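Side-chain contacts in coat protein (Sulfolobus turreted icosahedral virus, PDB 2BBD), which builds the icosahedral shell of the virion as its major capsid protein, a subunit of the double jelly-roll type shared with bacterial and eukaryotic viruses: residues L215-V218 and G224-N227; M86-K91 and S270-F275; Q254-A259 and R276-G281. One frame throughout, in Å; residues are numbered along the deposited sequence.

Contact 1 of 3, residues L215-V218 and G224-N227; sequences LVYV and GINN
Two flat groups, the Y217 ring and the N227 amide, carry this meeting of a strand end with the loop that follows it. The ring is touched obliquely by the tip of I225, whose CD1 lies 3.7 Å from Y217 CD2 and 4.0 Å from Y217 CB, so the methyl sits near the root of the ring and leaves the phenol end to other partners. There, Y217 OH bonds to E187. The ring of Y306 meets that of Y217 with planes about 20° apart, and a bound MPD, probably from the crystallisation liquor, lies near the side chain. With chi1 at 58°, Y217 CG stands between its own N and carbonyl carbon, which turns the ring to where I225 can reach it.

The N227 amide has its partners at its edge: both acceptors lie in its plane, one for each N-H of ND2. N227 ND2 gives one bond of 3.0 Å to V218 O, arriving 48° out of the carbonyl plane and away from the lone pairs. The other, 2.8 Å from N227 ND2 to G224 O, lies in the plane of its carbonyl. Using both N-H groups fixes the rotation of the amide, and N227 OD1 accepts from D229 N, as in an Asx turn. V218 O also lies 3.8 Å from I225 CA, so this carbonyl, near the end of the strand, faces the loop backbone.

N226 is the centre of an inverse gamma turn whose bond, N227 N to I225 O, is weak at 3.2 Å; S267 OG gives I225 O a further partner. The N227 side chain ties the loop back to strand 210-219, in the link from one sheet to strand 230-237 of another, as in the jelly-roll fold.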
loop_
_atom_site.group_PDB
_atom_site.type_symbol
_atom_site.label_atom_id
_atom_site.label_comp_id
_atom_site.label_asym_id
_atom_site.label_seq_id
_atom_site.Cartn_x
_atom_site.Cartn_y
_atom_site.Cartn_z
ATOM N N LEU A 215 5.341 5.357 -2.607
ATOM C CA LEU A 215 6.312 4.306 -2.356
ATOM C C LEU A 215 6.758 3.807 -3.715
ATOM O O LEU A 215 5.938 3.422 -4.545
ATOM C CB LEU A 215 5.703 3.140 -1.574
ATOM C CG LEU A 215 6.550 1.853 -1.652
ATOM C CD1 LEU A 215 7.948 2.101 -1.070
ATOM C CD2 LEU A 215 5.845 0.716 -0.906
ATOM N N VAL A 216 8.061 3.833 -3.949
ATOM C CA VAL A 216 8.592 3.370 -5.212
ATOM C C VAL A 216 9.616 2.282 -4.984
ATOM O O VAL A 216 10.506 2.429 -4.148
ATOM C CB VAL A 216 9.299 4.502 -5.993
ATOM C CG1 VAL A 216 9.827 3.953 -7.326
ATOM C CG2 VAL A 216 8.343 5.674 -6.208
ATOM N N TYR A 217 9.474 1.181 -5.712
ATOM C CA TYR A 217 10.450 0.111 -5.625
ATOM C C TYR A 217 10.687 -0.412 -7.025
ATOM O O TYR A 217 9.807 -0.353 -7.880
ATOM C CB TYR A 217 10.027 -1.009 -4.668
ATOM C CG TYR A 217 8.719 -1.689 -4.976
ATOM C CD1 TYR A 217 7.509 -1.115 -4.597
ATOM C CD2 TYR A 217 8.694 -2.937 -5.593
ATOM C CE1 TYR A 217 6.300 -1.773 -4.813
ATOM C CE2 TYR A 217 7.483 -3.609 -5.819
ATOM C CZ TYR A 217 6.290 -3.020 -5.421
ATOM O OH TYR A 217 5.090 -3.676 -5.618
ATOM N N VAL A 218 11.899 -0.899 -7.254
ATOM C CA VAL A 218 12.300 -1.373 -8.565
ATOM C C VAL A 218 12.751 -2.833 -8.569
ATOM O O VAL A 218 13.446 -3.283 -7.667
ATOM C CB VAL A 218 13.430 -0.460 -9.100
ATOM C CG1 VAL A 218 13.792 -0.841 -10.497
ATOM C CG2 VAL A 218 12.968 0.994 -9.049
ATOM N N GLY A 224 16.068 -9.319 -8.412
ATOM C CA GLY A 224 14.765 -8.965 -7.871
ATOM C C GLY A 224 14.740 -7.577 -7.250
ATOM O O GLY A 224 15.264 -6.613 -7.824
ATOM N N ILE A 225 14.145 -7.473 -6.066
ATOM C CA ILE A 225 14.048 -6.193 -5.372
ATOM C C ILE A 225 15.321 -5.864 -4.576
ATOM O O ILE A 225 15.471 -4.759 -4.063
ATOM C CB ILE A 225 12.822 -6.188 -4.418
ATOM C CG1 ILE A 225 12.420 -4.753 -4.074
ATOM C CG2 ILE A 225 13.156 -6.961 -3.142
ATOM C CD1 ILE A 225 11.060 -4.659 -3.387
ATOM N N ASN A 226 16.231 -6.826 -4.465
ATOM C CA ASN A 226 17.477 -6.591 -3.733
ATOM C C ASN A 226 18.552 -6.145 -4.710
ATOM O O ASN A 226 19.446 -6.910 -5.056
ATOM C CB ASN A 226 17.924 -7.861 -3.008
ATOM C CG ASN A 226 16.919 -8.310 -1.978
ATOM O OD1 ASN A 226 16.564 -7.554 -1.072
ATOM N ND2 ASN A 226 16.440 -9.538 -2.116
ATOM N N ASN A 227 18.445 -4.897 -5.150
ATOM C CA ASN A 227 19.380 -4.324 -6.106
ATOM C C ASN A 227 19.596 -2.866 -5.723
ATOM O O ASN A 227 18.903 -2.335 -4.863
ATOM C CB ASN A 227 18.775 -4.391 -7.506
ATOM C CG ASN A 227 17.579 -3.451 -7.665
ATOM O OD1 ASN A 227 17.739 -2.229 -7.755
ATOM N ND2 ASN A 227 16.376 -4.017 -7.676
#

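Contact 2 of 3, residues M86-K91 and S270-F275; sequences MYYTTK and SAIIDF
Y88 reaches across from helix 79-89 to I272 and S270 at the start of strand 270-284. M86, a selenomethionine, contributes its carbonyl to the end of the helix: T90 OG1 bonds to M86 O at 2.6 Å. Y87 backs the contact, its CD2 lying 3.9 Å above the centre of the Y88 ring.

On the opposite face of Y88 comes I272. CD1 of I272 packs 3.5 Å from both CB and CG of Y88, while I272 CG1 stands above the rim; the two side chains run past each other in opposite directions. At the far end of the ring, Y88 OH meets S270 OG at 2.9 Å near the ring plane, in a bond that either hydroxyl could donate. Beyond Y88 the helix ends: T90 leaves the helical path, and K91, with positive phi, closes it in a Schellman motif.

Y266 N supplies Y88 OH with another partner, and S270 OG has a weak bond from S267 N. Buried apolar packing at the base of the ring and a hydroxyl pair at its end thus set both the position and the reach of Y88, and the two hydroxyls, Y88 OH and S270 OG, each have a further partner.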
loop_
_atom_site.group_PDB
_atom_site.type_symbol
_atom_site.label_atom_id
_atom_site.label_comp_id
_atom_site.label_asym_id
_atom_site.label_seq_id
_atom_site.Cartn_x
_atom_site.Cartn_y
_atom_site.Cartn_z
HETATM N N MSE A 86 4.112 -1.180 5.022
HETATM C CA MSE A 86 3.988 -1.521 6.437
HETATM C C MSE A 86 5.363 -1.472 7.112
HETATM O O MSE A 86 5.512 -0.981 8.227
HETATM C CB MSE A 86 3.392 -2.924 6.604
HETATM C CG MSE A 86 1.965 -3.069 6.111
HETATM SE SE MSE A 86 0.767 -1.810 6.985
HETATM C CE MSE A 86 0.428 -0.651 5.467
ATOM N N TYR A 87 6.361 -2.005 6.425
ATOM C CA TYR A 87 7.722 -2.027 6.942
ATOM C C TYR A 87 8.151 -0.617 7.348
ATOM O O TYR A 87 8.625 -0.399 8.456
ATOM C CB TYR A 87 8.666 -2.573 5.865
ATOM C CG TYR A 87 10.138 -2.408 6.165
ATOM C CD1 TYR A 87 10.843 -3.372 6.890
ATOM C CD2 TYR A 87 10.835 -1.293 5.696
ATOM C CE1 TYR A 87 12.215 -3.228 7.132
ATOM C CE2 TYR A 87 12.197 -1.134 5.939
ATOM C CZ TYR A 87 12.881 -2.099 6.647
ATOM O OH TYR A 87 14.223 -1.934 6.847
ATOM N N TYR A 88 7.979 0.336 6.443
ATOM C CA TYR A 88 8.369 1.714 6.715
ATOM C C TYR A 88 7.545 2.411 7.801
ATOM O O TYR A 88 8.101 3.056 8.696
ATOM C CB TYR A 88 8.305 2.536 5.421
ATOM C CG TYR A 88 9.494 2.321 4.507
ATOM C CD1 TYR A 88 10.741 2.844 4.831
ATOM C CD2 TYR A 88 9.373 1.594 3.324
ATOM C CE1 TYR A 88 11.847 2.653 4.001
ATOM C CE2 TYR A 88 10.474 1.393 2.481
ATOM C CZ TYR A 88 11.712 1.929 2.829
ATOM O OH TYR A 88 12.813 1.756 2.015
ATOM N N THR A 89 6.223 2.267 7.722
ATOM C CA THR A 89 5.334 2.915 8.671
ATOM C C THR A 89 5.337 2.300 10.070
ATOM O O THR A 89 4.738 2.856 10.988
ATOM C CB THR A 89 3.888 2.956 8.118
ATOM O OG1 THR A 89 3.420 1.626 7.878
ATOM C CG2 THR A 89 3.854 3.731 6.812
ATOM N N THR A 90 6.005 1.161 10.234
ATOM C CA THR A 90 6.077 0.511 11.542
ATOM C C THR A 90 7.516 0.535 12.064
ATOM O O THR A 90 7.833 -0.117 13.059
ATOM C CB THR A 90 5.622 -0.969 11.483
ATOM O OG1 THR A 90 6.461 -1.678 10.567
ATOM C CG2 THR A 90 4.169 -1.072 11.034
ATOM N N LYS A 91 8.377 1.287 11.382
ATOM C CA LYS A 91 9.786 1.393 11.752
ATOM C C LYS A 91 10.437 0.028 11.648
ATOM O O LYS A 91 11.283 -0.331 12.464
ATOM C CB LYS A 91 9.932 1.926 13.176
ATOM C CG LYS A 91 9.110 3.172 13.426
ATOM C CD LYS A 91 9.284 3.692 14.835
ATOM C CE LYS A 91 8.262 4.780 15.113
ATOM N NZ LYS A 91 8.449 5.351 16.464
ATOM N N SER A 270 14.114 0.519 -2.848
ATOM C CA SER A 270 12.829 1.027 -2.382
ATOM C C SER A 270 12.981 2.361 -1.660
ATOM O O SER A 270 13.930 2.554 -0.904
ATOM C CB SER A 270 12.185 0.026 -1.419
ATOM O OG SER A 270 12.941 -0.074 -0.219
ATOM N N ALA A 271 12.035 3.266 -1.891
ATOM C CA ALA A 271 12.047 4.570 -1.232
ATOM C C ALA A 271 10.658 5.209 -1.203
ATOM O O ALA A 271 9.802 4.928 -2.045
ATOM C CB ALA A 271 13.054 5.509 -1.923
ATOM N N ILE A 272 10.435 6.066 -0.212
ATOM C CA ILE A 272 9.167 6.761 -0.080
ATOM C C ILE A 272 9.330 8.268 -0.242
ATOM O O ILE A 272 10.253 8.872 0.308
ATOM C CB ILE A 272 8.524 6.498 1.283
ATOM C CG1 ILE A 272 8.082 5.026 1.376
ATOM C CG2 ILE A 272 7.355 7.449 1.483
ATOM C CD1 ILE A 272 7.574 4.611 2.744
ATOM N N ILE A 273 8.425 8.865 -1.007
ATOM C CA ILE A 273 8.424 10.303 -1.225
ATOM C C ILE A 273 7.264 10.923 -0.470
ATOM O O ILE A 273 6.111 10.775 -0.878
ATOM C CB ILE A 273 8.227 10.689 -2.715
ATOM C CG1 ILE A 273 9.419 10.238 -3.552
ATOM C CG2 ILE A 273 8.007 12.190 -2.834
ATOM C CD1 ILE A 273 9.375 8.774 -3.913
ATOM N N ASP A 274 7.557 11.601 0.633
ATOM C CA ASP A 274 6.508 12.276 1.383
ATOM C C ASP A 274 6.390 13.659 0.763
ATOM O O ASP A 274 7.218 14.536 1.007
ATOM C CB ASP A 274 6.867 12.380 2.866
ATOM C CG ASP A 274 6.814 11.037 3.572
ATOM O OD1 ASP A 274 7.840 10.333 3.614
ATOM O OD2 ASP A 274 5.733 10.680 4.074
ATOM N N PHE A 275 5.359 13.835 -0.054
ATOM C CA PHE A 275 5.127 15.086 -0.757
ATOM C C PHE A 275 5.120 16.359 0.086
ATOM O O PHE A 275 5.654 17.378 -0.348
ATOM C CB PHE A 275 3.842 14.971 -1.579
ATOM C CG PHE A 275 3.907 13.902 -2.642
ATOM C CD1 PHE A 275 4.757 14.042 -3.735
ATOM C CD2 PHE A 275 3.146 12.736 -2.529
ATOM C CE1 PHE A 275 4.854 13.035 -4.709
ATOM C CE2 PHE A 275 3.233 11.725 -3.487
ATOM C CZ PHE A 275 4.093 11.876 -4.584
#

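Contact 3 of 3, residues Q254-A259 and R276-G281; sequences QAENQA and RKYFNG
E256 sends its side chain out from helix 250-261 with CG anti to the backbone N (chi1 -176°), and beyond CG the chain stays extended, carrying the carboxylate across to K277 and Y278. K277 answers with a chain that is straight as far as CE and bends only at its last torsion, which swings NZ off the line of the chain. The two chains run antiparallel alongside one another, and it is the CD methylene of the lysine that touches the acid: K277 CD lies 3.6 Å from E256 CD and 4.0 Å from E256 CG.

Y278 comes from the opposite direction to E256 and meets it hydroxyl first. Y278 OH donates to E256 OE1 at 2.8 Å, on the syn side of the oxygen but 26° out of the carboxylate plane. The oxygen lies near the plane of the ring, at its edge, while the carboxylate itself is turned 72° against it. E256 OE2 is a little farther from the same hydroxyl, 3.3 Å from Y278 OH. Behind the hydroxyl, the ring rests on I246 and V248 of strand 243-249.

The lysine ammonium stays apart from the acid, with K277 NZ 5.2 Å from E256 OE2. A water bridges instead to the backbone, donating to E256 O at 2.8 Å and receiving a weak bond from K277 NZ. E260, one turn further along the helix, forms a salt bridge with R276 and a long, weak ion pair with K277. At this partly exposed surface E256 is thus held by a neutral phenol and the lysine CD methylene, while the K277 charge, shared loosely with E260, would probably stabilise the carboxylate through space without a direct bond.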
loop_
_atom_site.group_PDB
_atom_site.type_symbol
_atom_site.label_atom_id
_atom_site.label_comp_id
_atom_site.label_asym_id
_atom_site.label_seq_id
_atom_site.Cartn_x
_atom_site.Cartn_y
_atom_site.Cartn_z
ATOM N N GLN A 254 16.597 7.758 0.680
ATOM C CA GLN A 254 16.590 6.713 1.700
ATOM C C GLN A 254 17.066 7.266 3.044
ATOM O O GLN A 254 16.640 6.792 4.097
ATOM C CB GLN A 254 17.473 5.526 1.287
ATOM C CG GLN A 254 17.068 4.858 -0.035
ATOM C CD GLN A 254 17.628 3.448 -0.186
ATOM O OE1 GLN A 254 18.813 3.209 0.046
ATOM N NE2 GLN A 254 16.773 2.510 -0.587
ATOM N N ALA A 255 17.947 8.264 3.012
ATOM C CA ALA A 255 18.445 8.869 4.247
ATOM C C ALA A 255 17.311 9.647 4.900
ATOM O O ALA A 255 17.173 9.660 6.122
ATOM C CB ALA A 255 19.621 9.799 3.947
ATOM N N GLU A 256 16.506 10.297 4.067
ATOM C CA GLU A 256 15.356 11.073 4.520
ATOM C C GLU A 256 14.330 10.138 5.165
ATOM O O GLU A 256 13.727 10.483 6.183
ATOM C CB GLU A 256 14.717 11.805 3.334
ATOM C CG GLU A 256 13.572 12.730 3.715
ATOM C CD GLU A 256 13.129 13.622 2.569
ATOM O OE1 GLU A 256 12.596 13.102 1.571
ATOM O OE2 GLU A 256 13.318 14.855 2.667
ATOM N N ASN A 257 14.136 8.965 4.557
ATOM C CA ASN A 257 13.205 7.952 5.070
ATOM C C ASN A 257 13.704 7.454 6.425
ATOM O O ASN A 257 12.916 7.228 7.343
ATOM C CB ASN A 257 13.123 6.754 4.119
ATOM C CG ASN A 257 12.499 7.099 2.783
ATOM O OD1 ASN A 257 12.592 6.323 1.833
ATOM N ND2 ASN A 257 11.854 8.261 2.702
ATOM N N GLN A 258 15.017 7.270 6.530
ATOM C CA GLN A 258 15.647 6.806 7.761
ATOM C C GLN A 258 15.275 7.738 8.904
ATOM O O GLN A 258 14.924 7.300 9.999
ATOM C CB GLN A 258 17.164 6.794 7.593
ATOM C CG GLN A 258 17.951 6.392 8.826
ATOM C CD GLN A 258 18.132 4.897 8.934
ATOM O OE1 GLN A 258 18.639 4.255 8.007
ATOM N NE2 GLN A 258 17.728 4.329 10.066
ATOM N N ALA A 259 15.360 9.036 8.642
ATOM C CA ALA A 259 15.040 10.031 9.652
ATOM C C ALA A 259 13.546 10.010 9.923
ATOM O O ALA A 259 13.112 9.943 11.070
ATOM C CB ALA A 259 15.470 11.413 9.178
ATOM N N ARG A 276 4.547 16.315 1.287
ATOM C CA ARG A 276 4.507 17.507 2.130
ATOM C C ARG A 276 5.906 18.029 2.441
ATOM O O ARG A 276 6.068 19.176 2.851
ATOM C CB ARG A 276 3.772 17.235 3.442
ATOM C CG ARG A 276 4.472 16.241 4.336
ATOM C CD ARG A 276 3.868 16.231 5.733
ATOM N NE ARG A 276 4.434 15.165 6.557
ATOM C CZ ARG A 276 5.739 14.963 6.742
ATOM N NH1 ARG A 276 6.638 15.754 6.165
ATOM N NH2 ARG A 276 6.148 13.959 7.508
ATOM N N LYS A 277 6.912 17.183 2.255
ATOM C CA LYS A 277 8.291 17.580 2.508
ATOM C C LYS A 277 8.846 18.395 1.343
ATOM O O LYS A 277 9.948 18.934 1.425
ATOM C CB LYS A 277 9.180 16.348 2.719
ATOM C CG LYS A 277 8.962 15.603 4.024
ATOM C CD LYS A 277 9.923 14.433 4.111
ATOM C CE LYS A 277 9.703 13.585 5.353
ATOM N NZ LYS A 277 10.013 14.306 6.618
ATOM N N TYR A 278 8.085 18.476 0.258
ATOM C CA TYR A 278 8.523 19.217 -0.918
ATOM C C TYR A 278 7.472 20.210 -1.397
ATOM O O TYR A 278 7.719 21.011 -2.294
ATOM C CB TYR A 278 8.880 18.251 -2.049
ATOM C CG TYR A 278 9.982 17.288 -1.692
ATOM C CD1 TYR A 278 9.714 16.115 -0.985
ATOM C CD2 TYR A 278 11.304 17.558 -2.046
ATOM C CE1 TYR A 278 10.742 15.235 -0.640
ATOM C CE2 TYR A 278 12.333 16.689 -1.704
ATOM C CZ TYR A 278 12.048 15.533 -1.003
ATOM O OH TYR A 278 13.071 14.693 -0.651
ATOM N N PHE A 279 6.290 20.140 -0.802
ATOM C CA PHE A 279 5.201 21.050 -1.128
ATOM C C PHE A 279 4.685 21.532 0.216
ATOM O O PHE A 279 5.033 20.961 1.246
ATOM C CB PHE A 279 4.068 20.328 -1.864
ATOM C CG PHE A 279 4.398 19.944 -3.277
ATOM C CD1 PHE A 279 5.087 18.769 -3.552
ATOM C CD2 PHE A 279 4.001 20.756 -4.339
ATOM C CE1 PHE A 279 5.374 18.404 -4.862
ATOM C CE2 PHE A 279 4.284 20.405 -5.658
ATOM C CZ PHE A 279 4.971 19.225 -5.921
ATOM N N ASN A 280 3.872 22.581 0.226
ATOM C CA ASN A 280 3.332 23.051 1.492
ATOM C C ASN A 280 2.070 22.227 1.712
ATOM O O ASN A 280 0.990 22.580 1.238
ATOM C CB ASN A 280 3.014 24.544 1.428
ATOM C CG ASN A 280 2.555 25.091 2.765
ATOM O OD1 ASN A 280 1.375 25.001 3.114
ATOM N ND2 ASN A 280 3.491 25.645 3.534
ATOM N N GLY A 281 2.227 21.115 2.425
ATOM C CA GLY A 281 1.108 20.219 2.664
ATOM C C GLY A 281 1.168 19.125 1.614
ATOM O O GLY A 281 2.172 19.007 0.911
HETATM O O HOH W 1 13.062 12.965 7.291
#

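In the fold
All three contacts gather round the edge of one mixed sheet. Strand 210-219, in contact 1, neighbours the outermost strand 270-284, used by contacts 2 and 3. Contact 2 is central: its centre lies 13 Å from that of contact 1, joined by V216 N to A271 O at 2.8 Å, and 10 Å from that of contact 3, joined by Q254 NE2 to S270 O and N257 ND2 to I272 O. Contacts 1 and 3 come no nearer than about 7 Å between atoms. Along the chain, contact 1 falls between the segments of contact 2, whereas contacts 2 and 3 interleave. Helices 79-89 and 250-261, distant in sequence, are thereby tied to the same edge strand of the capsid subunit.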